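Putative molybdenum cofactor biosynthesis protein (Corynebacterium diphtheriae, PDB 2G2C) probably binds molybdopterin or a precursor of it and takes part in molybdenum cofactor biosynthesis, its precise activity being unassigned. Local coordinates at residues V13-S18 and R82-T87; A61-L66 and A92-T97; E103-I108 and W150-P155. One frame throughout, in Å; residues are numbered along the deposited sequence. Where two conformers were deposited one is given.

From the N terminus, strand 5-13 ends at Val13 and the chain turns through Ser14 into helix 15-19; residues 13-18 span this junction, and contact 1 closes on it when the chain returns, 64 residues later, as the loop 82-87 after strand 72-76. Inside that long loop lies helix 55-67, whose residues 61-66 open contact 2; it closes at 92-97, just past helix 87-92. The two loops therefore cross, and their centres lie about 17 Å apart. Contact 3 follows in series, joining helix 100-109 to helix 143-153 through residues 103-108 and 150-155. Contacts 2 and 3 sit on opposite sides of the chain's centre, and the three link loops and helices around one mixed sheet.

Contact 1 of 3, residues V13-S18 and R82-T87; sequences VSDRIS and RAKNQT
Lys84 stretches across to Asp15, its ammonium group overlapping one carboxylate oxygen. NZ donates to Asp15 OD2 at 2.8 Å, a hydrogen bond within a salt bridge, and meets that oxygen on its anti side, 35° out of the carboxylate plane. With CG lodged between the backbone N and the carbonyl carbon (chi1 64°), the lysine leaves its type I turn, Arg82 to Asn85, heading for the other segment. Its CD also lies 3.5 Å from Asp15 OD2, so the methylene chain passes beside the acceptor as well. The other carboxylate oxygen, OD1, takes the backbone N of Glu53, which fixes how the group is turned.

Deeper in, Val13 and Thr87 lie alongside each other, pointing opposite ways. Val13 CG1 stands 3.7 Å from Thr87 OG1, an apolar methyl against a hydroxyl hydrogen-bonded to Gly77 O, with a weak second bond to Gly78 O. Val58 of helix 55-67 touches both residues.

Both segments lead into a helix: strand 5-13 ends at Val13, Ser14 caps the following helix, its OG accepting from Ile17 N at 3.0 Å, and Gln86 precedes helix 87-92. The joined loops follow two neighbouring parallel strands of the sheet. An ion pair between two partly exposed side chains and a buried valine-threonine contact thus clasp them together.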
ATOM      1  N   VAL A  13       1.789   9.303   0.825  1.00 11.90           N
ATOM      2  CA  VAL A  13       3.131   9.821   0.626  1.00 12.36           C
ATOM      3  C   VAL A  13       3.011  11.065  -0.275  1.00 13.24           C
ATOM      4  O   VAL A  13       2.690  10.951  -1.478  1.00 13.49           O
ATOM      5  CB  VAL A  13       4.045   8.736  -0.037  1.00 12.32           C
ATOM      6  CG1 VAL A  13       5.479   9.245  -0.234  1.00 14.34           C
ATOM      7  CG2 VAL A  13       4.013   7.395   0.768  1.00 12.94           C
ATOM      8  N   SER A  14       3.233  12.239   0.321  1.00 13.72           N
ATOM      9  CA  SER A  14       3.006  13.499  -0.407  1.00 14.60           C
ATOM     10  C   SER A  14       3.518  14.675   0.367  1.00 15.01           C
ATOM     11  O   SER A  14       3.104  14.876   1.494  1.00 15.42           O
ATOM     12  CB  SER A  14       1.497  13.722  -0.585  1.00 15.90           C
ATOM     13  OG  SER A  14       1.212  15.051  -1.079  1.00 16.83           O
ATOM     14  N   ASP A  15       4.407  15.436  -0.245  1.00 15.37           N
ATOM     15  CA  ASP A  15       4.910  16.652   0.386  1.00 16.07           C
ATOM     16  C   ASP A  15       3.769  17.633   0.664  1.00 17.90           C
ATOM     17  O   ASP A  15       3.647  18.116   1.792  1.00 17.78           O
ATOM     18  CB  ASP A  15       5.992  17.274  -0.482  1.00 16.74           C
ATOM     19  CG  ASP A  15       7.285  16.467  -0.443  1.00 18.30           C
ATOM     20  OD1 ASP A  15       7.430  15.683   0.501  1.00 19.97           O
ATOM     21  OD2 ASP A  15       8.162  16.669  -1.312  1.00 23.67           O
ATOM     22  N   ARG A  16       2.910  17.858  -0.326  1.00 19.71           N
ATOM     23  CA  ARG A  16       1.841  18.870  -0.193  1.00 21.33           C
ATOM     24  C   ARG A  16       0.779  18.460   0.823  1.00 20.35           C
ATOM     25  O   ARG A  16       0.313  19.285   1.624  1.00 21.04           O
ATOM     26  CB  ARG A  16       1.202  19.166  -1.543  1.00 23.01           C
ATOM     27  CG  ARG A  16       2.149  19.785  -2.596  1.00 28.85           C
ATOM     28  CD  ARG A  16       2.135  21.302  -2.570  1.00 41.14           C
ATOM     29  NE  ARG A  16       0.773  21.838  -2.602  1.00 32.52           N
ATOM     30  CZ  ARG A  16       0.462  23.130  -2.678  1.00 54.63           C
ATOM     31  NH1 ARG A  16       1.416  24.059  -2.731  1.00 41.74           N
ATOM     32  NH2 ARG A  16      -0.817  23.494  -2.704  1.00 42.28           N
ATOM     33  N   ILE A  17       0.393  17.192   0.843  1.00 18.61           N
ATOM     34  CA  ILE A  17      -0.574  16.792   1.862  1.00 18.13           C
ATOM     35  C   ILE A  17       0.087  16.864   3.241  1.00 19.40           C
ATOM     36  O   ILE A  17      -0.545  17.300   4.207  1.00 20.71           O
ATOM     37  CB  ILE A  17      -1.160  15.381   1.567  1.00 17.73           C
ATOM     38  CG1 ILE A  17      -1.807  15.368   0.172  1.00 17.79           C
ATOM     39  CG2 ILE A  17      -2.159  14.978   2.665  1.00 17.24           C
ATOM     40  CD1 ILE A  17      -2.220  13.993  -0.328  1.00 17.87           C
ATOM     41  N   SER A  18       1.363  16.471   3.324  1.00 20.15           N
ATOM     42  CA  SER A  18       2.103  16.471   4.597  1.00 21.51           C
ATOM     43  C   SER A  18       2.126  17.828   5.286  1.00 22.43           C
ATOM     44  O   SER A  18       1.949  17.928   6.510  1.00 22.63           O
ATOM     45  CB  SER A  18       3.549  15.962   4.402  1.00 20.77           C
ATOM     46  OG  SER A  18       4.189  15.799   5.670  1.00 26.38           O
ATOM     47  N   ARG A  82      10.785  11.148 -10.158  1.00 13.98           N
ATOM     48  CA  ARG A  82      11.498  12.200  -9.435  0.50 13.88           C
ATOM     49  C   ARG A  82      12.450  11.572  -8.415  1.00 13.50           C
ATOM     50  O   ARG A  82      12.183  10.484  -7.889  1.00 13.21           O
ATOM     51  CB  ARG A  82      10.513  13.108  -8.699  0.50 15.12           C
ATOM     52  CG  ARG A  82       9.675  13.997  -9.605  0.50 18.90           C
ATOM     53  CD  ARG A  82       8.990  15.120  -8.807  0.50 19.60           C
ATOM     54  NE  ARG A  82       9.924  15.827  -7.920  0.50 21.63           N
ATOM     55  CZ  ARG A  82       9.752  17.060  -7.436  0.50 28.51           C
ATOM     56  NH1 ARG A  82       8.681  17.777  -7.761  0.50 20.08           N
ATOM     57  NH2 ARG A  82      10.669  17.570  -6.632  0.50 19.53           N
ATOM     58  N   ALA A  83      13.553  12.257  -8.119  1.00 13.80           N
ATOM     59  CA  ALA A  83      14.491  11.739  -7.139  1.00 13.05           C
ATOM     60  C   ALA A  83      13.803  11.358  -5.817  1.00 13.37           C
ATOM     61  O   ALA A  83      14.160  10.337  -5.218  1.00 14.91           O
ATOM     62  CB  ALA A  83      15.634  12.730  -6.887  1.00 13.87           C
ATOM     63  N   LYS A  84      12.858  12.189  -5.346  1.00 12.91           N
ATOM     64  CA  LYS A  84      12.222  11.951  -4.046  1.00 13.36           C
ATOM     65  C   LYS A  84      11.144  10.867  -4.077  1.00 12.11           C
ATOM     66  O   LYS A  84      10.657  10.452  -3.017  1.00 11.60           O
ATOM     67  CB  LYS A  84      11.553  13.243  -3.562  1.00 14.49           C
ATOM     68  CG  LYS A  84      10.381  13.758  -4.462  1.00 17.30           C
ATOM     69  CD  LYS A  84       9.829  15.116  -3.949  1.00 19.94           C
ATOM     70  CE  LYS A  84       8.581  15.543  -4.713  1.00 24.30           C
ATOM     71  NZ  LYS A  84       7.928  16.715  -4.072  1.00 26.89           N
ATOM     72  N   ASN A  85      10.783  10.418  -5.291  1.00 10.64           N
ATOM     73  CA  ASN A  85       9.768   9.370  -5.435  1.00 10.62           C
ATOM     74  C   ASN A  85      10.416   8.015  -5.189  1.00 10.98           C
ATOM     75  O   ASN A  85      10.922   7.360  -6.120  1.00 11.01           O
ATOM     76  CB  ASN A  85       9.182   9.359  -6.855  1.00 11.00           C
ATOM     77  CG  ASN A  85       8.378  10.567  -7.172  1.00 14.04           C
ATOM     78  OD1 ASN A  85       7.834  11.241  -6.294  1.00 13.79           O
ATOM     79  ND2 ASN A  85       8.266  10.828  -8.446  1.00 13.77           N
ATOM     80  N   GLN A  86      10.424   7.603  -3.924  1.00 10.15           N
ATOM     81  CA  GLN A  86      11.172   6.406  -3.511  1.00  9.88           C
ATOM     82  C   GLN A  86      10.243   5.385  -2.810  1.00 10.21           C
ATOM     83  O   GLN A  86      10.717   4.480  -2.114  1.00 10.95           O
ATOM     84  CB  GLN A  86      12.313   6.808  -2.584  1.00 10.65           C
ATOM     85  CG  GLN A  86      13.410   7.640  -3.209  1.00 11.82           C
ATOM     86  CD  GLN A  86      14.237   6.883  -4.227  1.00 11.27           C
ATOM     87  OE1 GLN A  86      14.556   7.410  -5.330  1.00 16.96           O
ATOM     88  NE2 GLN A  86      14.533   5.625  -3.910  1.00 11.84           N
ATOM     89  N   THR A  87       8.928   5.513  -3.015  1.00 10.47           N
ATOM     90  CA  THR A  87       8.049   4.537  -2.367  1.00  9.38           C
ATOM     91  C   THR A  87       8.346   3.092  -2.795  1.00  9.96           C
ATOM     92  O   THR A  87       8.438   2.226  -1.944  1.00 10.66           O
ATOM     93  CB  THR A  87       6.584   4.884  -2.568  1.00  9.29           C
ATOM     94  OG1 THR A  87       6.392   6.206  -2.049  1.00 10.89           O
ATOM     95  CG2 THR A  87       5.668   3.861  -1.898  1.00 11.09           C
TER

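Contact 2 of 3, residues A61-L66 and A92-T97; sequences AIATAL and ASFIHT
Helix 55-67 presents residues 61-66 to a type I turn, Ala92 to Ile95, with Ala63 and Phe94 closest in the backbone at 8.3 Å between their CA atoms. That gap is filled by the Phe94 ring, which supplies more than half of the buried surface and meets three helix residues. Ile62 covers one face: CG2 sits 3.6 Å from the ring centroid and only 10° off the normal, a CH-pi contact almost directly over the centre. This methyl lies anti to the backbone N, while CG1 takes the other branch (chi1 -66°) and carries CD1 to within 4.1 Å of Phe94 CE2.

One helical turn on, Leu66 comes in obliquely with a single methyl, its CD1 3.6 Å from Phe94 CD1. Ala63, between them in sequence, lies against the far end of the ring: its CB is 4.0 Å from CE1, and its backbone N is 3.7 Å from CZ.

Beyond the ring, Val59 on the same helix also touches Phe94, while Ile62 reaches Ile11 of strand 5-13 and Leu66 reaches Ile73 of strand 72-76. The helix therefore packs on the parallel strands of an alpha/beta sheet and receives the phenylalanine from the loop after helix 87-92. No hydrogen bond joins the two segments; their contact rests on dispersion and the exclusion of water, with the CH-pi approach making the ring's pi face part of an otherwise aliphatic surface.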
ATOM      1  N   ALA A  61       7.660   4.725   8.050  1.00 11.36           N
ATOM      2  CA  ALA A  61       6.217   4.476   8.132  1.00 11.73           C
ATOM      3  C   ALA A  61       5.832   2.992   7.967  1.00 10.64           C
ATOM      4  O   ALA A  61       4.945   2.484   8.671  1.00 12.68           O
ATOM      5  CB  ALA A  61       5.479   5.351   7.128  1.00 11.67           C
ATOM      6  N   ILE A  62       6.486   2.298   7.013  1.00 10.27           N
ATOM      7  CA  ILE A  62       6.182   0.890   6.837  1.00  9.66           C
ATOM      8  C   ILE A  62       6.643   0.050   8.034  1.00 10.28           C
ATOM      9  O   ILE A  62       5.896  -0.819   8.512  1.00 11.33           O
ATOM     10  CB  ILE A  62       6.814   0.348   5.533  1.00  9.26           C
ATOM     11  CG1 ILE A  62       6.146   1.018   4.308  1.00 11.51           C
ATOM     12  CG2 ILE A  62       6.644  -1.139   5.458  1.00 11.39           C
ATOM     13  CD1 ILE A  62       6.796   0.646   2.933  1.00 11.30           C
ATOM     14  N   ALA A  63       7.883   0.278   8.483  1.00 10.67           N
ATOM     15  CA  ALA A  63       8.438  -0.493   9.591  1.00 11.23           C
ATOM     16  C   ALA A  63       7.554  -0.271  10.843  1.00 11.95           C
ATOM     17  O   ALA A  63       7.266  -1.210  11.598  1.00 11.71           O
ATOM     18  CB  ALA A  63       9.854  -0.054   9.883  1.00 12.15           C
ATOM     19  N   THR A  64       7.125   0.972  11.068  1.00 11.72           N
ATOM     20  CA  THR A  64       6.240   1.260  12.197  1.00 12.63           C
ATOM     21  C   THR A  64       4.910   0.494  12.092  1.00 12.32           C
ATOM     22  O   THR A  64       4.431  -0.120  13.062  1.00 13.63           O
ATOM     23  CB  THR A  64       6.001   2.772  12.322  1.00 13.90           C
ATOM     24  OG1 THR A  64       7.237   3.412  12.685  1.00 15.56           O
ATOM     25  CG2 THR A  64       4.950   3.039  13.365  1.00 13.17           C
ATOM     26  N   ALA A  65       4.289   0.543  10.912  1.00 11.32           N
ATOM     27  CA  ALA A  65       3.032  -0.186  10.770  1.00 11.76           C
ATOM     28  C   ALA A  65       3.207  -1.696  10.989  1.00 11.73           C
ATOM     29  O   ALA A  65       2.371  -2.343  11.635  1.00 12.58           O
ATOM     30  CB  ALA A  65       2.419   0.080   9.420  1.00 12.47           C
ATOM     31  N   LEU A  66       4.286  -2.272  10.447  1.00 12.20           N
ATOM     32  CA  LEU A  66       4.552  -3.702  10.648  1.00 11.69           C
ATOM     33  C   LEU A  66       4.725  -4.015  12.149  1.00 12.13           C
ATOM     34  O   LEU A  66       4.237  -5.020  12.610  1.00 14.71           O
ATOM     35  CB  LEU A  66       5.791  -4.140   9.877  1.00 11.91           C
ATOM     36  CG  LEU A  66       5.616  -4.114   8.347  1.00 10.49           C
ATOM     37  CD1 LEU A  66       7.010  -4.228   7.714  1.00 13.01           C
ATOM     38  CD2 LEU A  66       4.730  -5.248   7.830  1.00 12.91           C
ATOM     39  N   ALA A  92      10.407  -2.202  -1.429  1.00 10.27           N
ATOM     40  CA  ALA A  92      11.153  -3.387  -1.846  1.00 10.49           C
ATOM     41  C   ALA A  92      12.060  -3.864  -0.705  1.00 10.20           C
ATOM     42  O   ALA A  92      12.349  -5.089  -0.597  1.00 12.13           O
ATOM     43  CB  ALA A  92      11.977  -3.066  -3.054  1.00 11.54           C
ATOM     44  N   SER A  93      12.509  -2.917   0.137  1.00 11.41           N
ATOM     45  CA  SER A  93      13.444  -3.305   1.231  1.00 11.30           C
ATOM     46  C   SER A  93      12.813  -4.288   2.213  1.00 10.65           C
ATOM     47  O   SER A  93      13.569  -4.964   2.962  1.00 12.22           O
ATOM     48  CB  SER A  93      13.983  -2.080   1.984  1.00 12.24           C
ATOM     49  OG  SER A  93      13.006  -1.491   2.822  1.00 12.83           O
ATOM     50  N   PHE A  94      11.466  -4.386   2.216  1.00 10.16           N
ATOM     51  CA  PHE A  94      10.718  -5.249   3.131  1.00 10.54           C
ATOM     52  C   PHE A  94      10.230  -6.529   2.461  1.00 10.47           C
ATOM     53  O   PHE A  94       9.691  -7.403   3.138  1.00 13.45           O
ATOM     54  CB  PHE A  94       9.469  -4.546   3.637  1.00 10.29           C
ATOM     55  CG  PHE A  94       9.770  -3.336   4.466  1.00  9.26           C
ATOM     56  CD1 PHE A  94       9.996  -3.466   5.847  1.00 10.33           C
ATOM     57  CD2 PHE A  94       9.890  -2.074   3.874  1.00 10.43           C
ATOM     58  CE1 PHE A  94      10.274  -2.342   6.633  1.00 10.46           C
ATOM     59  CE2 PHE A  94      10.193  -0.933   4.664  1.00 12.93           C
ATOM     60  CZ  PHE A  94      10.373  -1.073   6.037  1.00 11.67           C
ATOM     61  N   ILE A  95      10.310  -6.596   1.128  1.00 11.24           N
ATOM     62  CA  ILE A  95       9.584  -7.666   0.428  1.00 11.04           C
ATOM     63  C   ILE A  95      10.363  -8.962   0.414  1.00 11.68           C
ATOM     64  O   ILE A  95      11.565  -9.000   0.064  1.00 13.08           O
ATOM     65  CB  ILE A  95       9.229  -7.206  -1.018  1.00 10.63           C
ATOM     66  CG1 ILE A  95       8.261  -5.999  -0.960  1.00 11.72           C
ATOM     67  CG2 ILE A  95       8.736  -8.374  -1.862  1.00 11.91           C
ATOM     68  CD1 ILE A  95       7.019  -6.258  -0.093  1.00 14.74           C
ATOM     69  N   HIS A  96       9.644 -10.019   0.777  1.00 11.03           N
ATOM     70  CA  HIS A  96      10.150 -11.385   0.723  1.00 11.00           C
ATOM     71  C   HIS A  96       9.845 -11.980  -0.651  1.00 12.75           C
ATOM     72  O   HIS A  96      10.708 -12.598  -1.273  1.00 14.02           O
ATOM     73  CB  HIS A  96       9.483 -12.207   1.850  1.00 12.02           C
ATOM     74  CG  HIS A  96       9.850 -13.666   1.863  1.00 13.49           C
ATOM     75  ND1 HIS A  96       9.414 -14.553   0.899  1.00 12.87           N
ATOM     76  CD2 HIS A  96      10.521 -14.412   2.783  1.00 13.13           C
ATOM     77  CE1 HIS A  96       9.876 -15.767   1.175  1.00 14.14           C
ATOM     78  NE2 HIS A  96      10.559 -15.703   2.312  1.00 14.49           N
ATOM     79  N   THR A  97       8.586 -11.827  -1.083  1.00 12.09           N
ATOM     80  CA  THR A  97       8.132 -12.359  -2.366  1.00 11.88           C
ATOM     81  C   THR A  97       7.260 -11.320  -3.041  1.00 12.10           C
ATOM     82  O   THR A  97       6.296 -10.821  -2.442  1.00 13.00           O
ATOM     83  CB  THR A  97       7.272 -13.642  -2.152  1.00 12.33           C
ATOM     84  OG1 THR A  97       8.050 -14.660  -1.492  1.00 11.49           O
ATOM     85  CG2 THR A  97       6.702 -14.191  -3.469  1.00 11.85           C
TER

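Contact 3 of 3, residues E103-I108 and W150-P155; sequences EQQILI and WAVISP
Ile106 and Val152 form the close part of this helix-helix contact, their CA atoms only 5.8 Å apart. Ile106 CG1 lies 3.6 Å from Val152 CB, the isoleucine side chain crossing the valine at its branch point. The two valine methyls divide the neighbouring surface. CG2 presses against the backbone of the other helix, 3.7 Å from Ile106 CA, while CG1, anti to the backbone N (chi1 169°), is turned to Gln105 and stands 3.7 Å from that residue's CB. Val152 is buried, and the short valine side chain fits where the two backbones approach.

Helices 100-109 and 143-153 belong to the alpha/beta fold of a probable molybdopterin-binding domain. The second begins just after strand 135-139 of the mixed sheet; the first follows the short edge strand 97-98. His109, farther along helix 100-109, also touches Val152, and Leu102 on the same helix meets Ile153, widening the apolar patch.

Packing is looser where Ile153 enters: its CD1 stands 4.4 Å from Ile106 CD1. The solvent side belongs to Gln105, which has two conformers; in the one described, its extended chain crosses Val152 and brings its amide NE2 over CG1. A water bridges the helices there, tentatively on the glutamine side. It donates to Val152 O at 2.8 Å and accepts a weak bond from Gln105 NE2 at 3.0 Å.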
ATOM      1  N   GLU A 103       0.835  -6.751 -10.024  1.00 13.56           N
ATOM      2  CA  GLU A 103       1.295  -5.512 -10.632  1.00 14.08           C
ATOM      3  C   GLU A 103       0.907  -5.424 -12.102  1.00 14.42           C
ATOM      4  O   GLU A 103       0.493  -4.381 -12.592  1.00 13.63           O
ATOM      5  CB  GLU A 103       2.831  -5.395 -10.553  1.00 13.34           C
ATOM      6  CG  GLU A 103       3.297  -5.451  -9.095  1.00 13.07           C
ATOM      7  CD  GLU A 103       4.790  -5.508  -8.916  1.00 16.10           C
ATOM      8  OE1 GLU A 103       5.521  -5.308  -9.912  1.00 17.53           O
ATOM      9  OE2 GLU A 103       5.214  -5.758  -7.758  1.00 14.80           O
ATOM     10  N   GLN A 104       1.130  -6.516 -12.810  1.00 14.35           N
ATOM     11  CA  GLN A 104       0.828  -6.573 -14.233  1.00 15.07           C
ATOM     12  C   GLN A 104      -0.671  -6.423 -14.485  1.00 14.24           C
ATOM     13  O   GLN A 104      -1.066  -5.714 -15.438  1.00 14.99           O
ATOM     14  CB  GLN A 104       1.402  -7.866 -14.840  1.00 15.95           C
ATOM     15  CG  GLN A 104       2.929  -7.805 -14.836  1.00 18.75           C
ATOM     16  CD  GLN A 104       3.543  -9.092 -15.287  1.00 23.94           C
ATOM     17  OE1 GLN A 104       2.910  -9.859 -16.024  1.00 24.69           O
ATOM     18  NE2 GLN A 104       4.797  -9.334 -14.880  1.00 27.50           N
ATOM     19  N   GLN A 105      -1.502  -7.057 -13.649  1.00 14.24           N
ATOM     20  CA  GLN A 105      -2.962  -6.965 -13.801  0.50 13.90           C
ATOM     21  C   GLN A 105      -3.447  -5.543 -13.544  1.00 14.49           C
ATOM     22  O   GLN A 105      -4.363  -5.071 -14.200  1.00 15.12           O
ATOM     23  CB  GLN A 105      -3.681  -7.937 -12.855  0.50 14.69           C
ATOM     24  CG  GLN A 105      -3.553  -9.383 -13.259  0.50 16.95           C
ATOM     25  CD  GLN A 105      -4.560 -10.296 -12.578  0.50 10.19           C
ATOM     26  OE1 GLN A 105      -5.107 -11.226 -13.205  0.50 20.97           O
ATOM     27  NE2 GLN A 105      -4.814 -10.051 -11.285  0.50 19.58           N
ATOM     28  N   ILE A 106      -2.808  -4.863 -12.585  1.00 14.64           N
ATOM     29  CA  ILE A 106      -3.202  -3.489 -12.276  1.00 14.91           C
ATOM     30  C   ILE A 106      -2.980  -2.619 -13.511  1.00 16.06           C
ATOM     31  O   ILE A 106      -3.816  -1.757 -13.850  1.00 16.69           O
ATOM     32  CB  ILE A 106      -2.422  -2.933 -11.065  1.00 15.05           C
ATOM     33  CG1 ILE A 106      -2.902  -3.585  -9.789  1.00 14.01           C
ATOM     34  CG2 ILE A 106      -2.510  -1.402 -11.022  1.00 16.26           C
ATOM     35  CD1 ILE A 106      -1.902  -3.426  -8.622  1.00 12.85           C
ATOM     36  N   LEU A 107      -1.873  -2.883 -14.198  1.00 17.21           N
ATOM     37  CA  LEU A 107      -1.566  -2.169 -15.411  1.00 18.50           C
ATOM     38  C   LEU A 107      -2.500  -2.568 -16.577  1.00 18.48           C
ATOM     39  O   LEU A 107      -2.985  -1.699 -17.318  1.00 21.33           O
ATOM     40  CB  LEU A 107      -0.107  -2.424 -15.746  1.00 19.36           C
ATOM     41  CG  LEU A 107       0.478  -1.377 -16.667  1.00 22.62           C
ATOM     42  CD1 LEU A 107       0.126   0.072 -16.247  1.00 24.20           C
ATOM     43  CD2 LEU A 107       1.947  -1.623 -16.637  1.00 23.22           C
ATOM     44  N   ILE A 108      -2.786  -3.866 -16.726  1.00 18.39           N
ATOM     45  CA  ILE A 108      -3.706  -4.334 -17.762  1.00 19.50           C
ATOM     46  C   ILE A 108      -5.091  -3.694 -17.559  1.00 21.24           C
ATOM     47  O   ILE A 108      -5.697  -3.186 -18.517  1.00 22.99           O
ATOM     48  CB  ILE A 108      -3.801  -5.874 -17.765  1.00 19.07           C
ATOM     49  CG1 ILE A 108      -2.496  -6.496 -18.270  1.00 18.08           C
ATOM     50  CG2 ILE A 108      -5.017  -6.362 -18.597  1.00 20.19           C
ATOM     51  CD1 ILE A 108      -2.326  -7.984 -17.881  1.00 18.71           C
ATOM     52  N   TRP A 150      -7.122  -1.010  -6.394  1.00 11.90           N
ATOM     53  CA  TRP A 150      -8.052  -1.701  -5.522  1.00 12.87           C
ATOM     54  C   TRP A 150      -8.860  -2.754  -6.284  1.00 12.80           C
ATOM     55  O   TRP A 150      -9.118  -3.849  -5.778  1.00 12.78           O
ATOM     56  CB  TRP A 150      -9.001  -0.691  -4.851  1.00 13.24           C
ATOM     57  CG  TRP A 150      -9.731  -1.349  -3.776  1.00 12.62           C
ATOM     58  CD1 TRP A 150     -11.023  -1.840  -3.822  1.00 14.52           C
ATOM     59  CD2 TRP A 150      -9.234  -1.642  -2.467  1.00 13.62           C
ATOM     60  NE1 TRP A 150     -11.346  -2.374  -2.621  1.00 15.58           N
ATOM     61  CE2 TRP A 150     -10.275  -2.282  -1.769  1.00 14.20           C
ATOM     62  CE3 TRP A 150      -8.005  -1.422  -1.820  1.00 15.93           C
ATOM     63  CZ2 TRP A 150     -10.137  -2.717  -0.440  1.00 15.11           C
ATOM     64  CZ3 TRP A 150      -7.859  -1.835  -0.484  1.00 17.01           C
ATOM     65  CH2 TRP A 150      -8.924  -2.482   0.183  1.00 16.24           C
ATOM     66  N   ALA A 151      -9.279  -2.427  -7.509  1.00 12.56           N
ATOM     67  CA  ALA A 151     -10.063  -3.373  -8.307  1.00 12.76           C
ATOM     68  C   ALA A 151      -9.351  -4.680  -8.532  1.00 12.93           C
ATOM     69  O   ALA A 151      -9.983  -5.734  -8.657  1.00 13.22           O
ATOM     70  CB  ALA A 151     -10.437  -2.746  -9.661  1.00 12.53           C
ATOM     71  N   VAL A 152      -8.028  -4.616  -8.637  1.00 12.63           N
ATOM     72  CA  VAL A 152      -7.251  -5.849  -8.823  1.00 14.66           C
ATOM     73  C   VAL A 152      -6.953  -6.554  -7.501  1.00 14.60           C
ATOM     74  O   VAL A 152      -7.035  -7.791  -7.394  1.00 16.06           O
ATOM     75  CB  VAL A 152      -5.960  -5.560  -9.585  1.00 14.44           C
ATOM     76  CG1 VAL A 152      -5.014  -6.798  -9.554  1.00 16.00           C
ATOM     77  CG2 VAL A 152      -6.293  -5.107 -11.036  1.00 14.66           C
ATOM     78  N   ILE A 153      -6.570  -5.779  -6.491  1.00 14.70           N
ATOM     79  CA  ILE A 153      -6.156  -6.397  -5.218  1.00 14.71           C
ATOM     80  C   ILE A 153      -7.325  -6.952  -4.437  1.00 14.05           C
ATOM     81  O   ILE A 153      -7.244  -8.030  -3.854  1.00 14.67           O
ATOM     82  CB  ILE A 153      -5.417  -5.348  -4.330  1.00 15.37           C
ATOM     83  CG1 ILE A 153      -4.144  -4.897  -5.056  1.00 16.40           C
ATOM     84  CG2 ILE A 153      -5.151  -5.885  -2.870  1.00 17.70           C
ATOM     85  CD1 ILE A 153      -3.110  -5.962  -5.248  1.00 17.38           C
ATOM     86  N   SER A 154      -8.430  -6.201  -4.381  1.00 13.75           N
ATOM     87  CA  SER A 154      -9.552  -6.598  -3.506  1.00 14.84           C
ATOM     88  C   SER A 154      -9.992  -8.048  -3.685  1.00 15.40           C
ATOM     89  O   SER A 154     -10.129  -8.788  -2.699  1.00 16.26           O
ATOM     90  CB  SER A 154     -10.750  -5.660  -3.738  1.00 14.77           C
ATOM     91  OG  SER A 154     -11.774  -5.984  -2.825  1.00 17.51           O
ATOM     92  N   PRO A 155     -10.233  -8.466  -4.945  1.00 16.30           N
ATOM     93  CA  PRO A 155     -10.742  -9.825  -5.091  1.00 17.42           C
ATOM     94  C   PRO A 155      -9.745 -10.909  -4.667  1.00 17.39           C
ATOM     95  O   PRO A 155     -10.161 -12.034  -4.403  1.00 18.43           O
ATOM     96  CB  PRO A 155     -11.030  -9.942  -6.606  1.00 17.50           C
ATOM     97  CG  PRO A 155     -11.076  -8.515  -7.086  1.00 19.92           C
ATOM     98  CD  PRO A 155     -10.138  -7.763  -6.238  1.00 17.93           C
TER
HETATM   99  O   HOH W   1      -7.074  -9.750  -9.368  1.00 36.61           O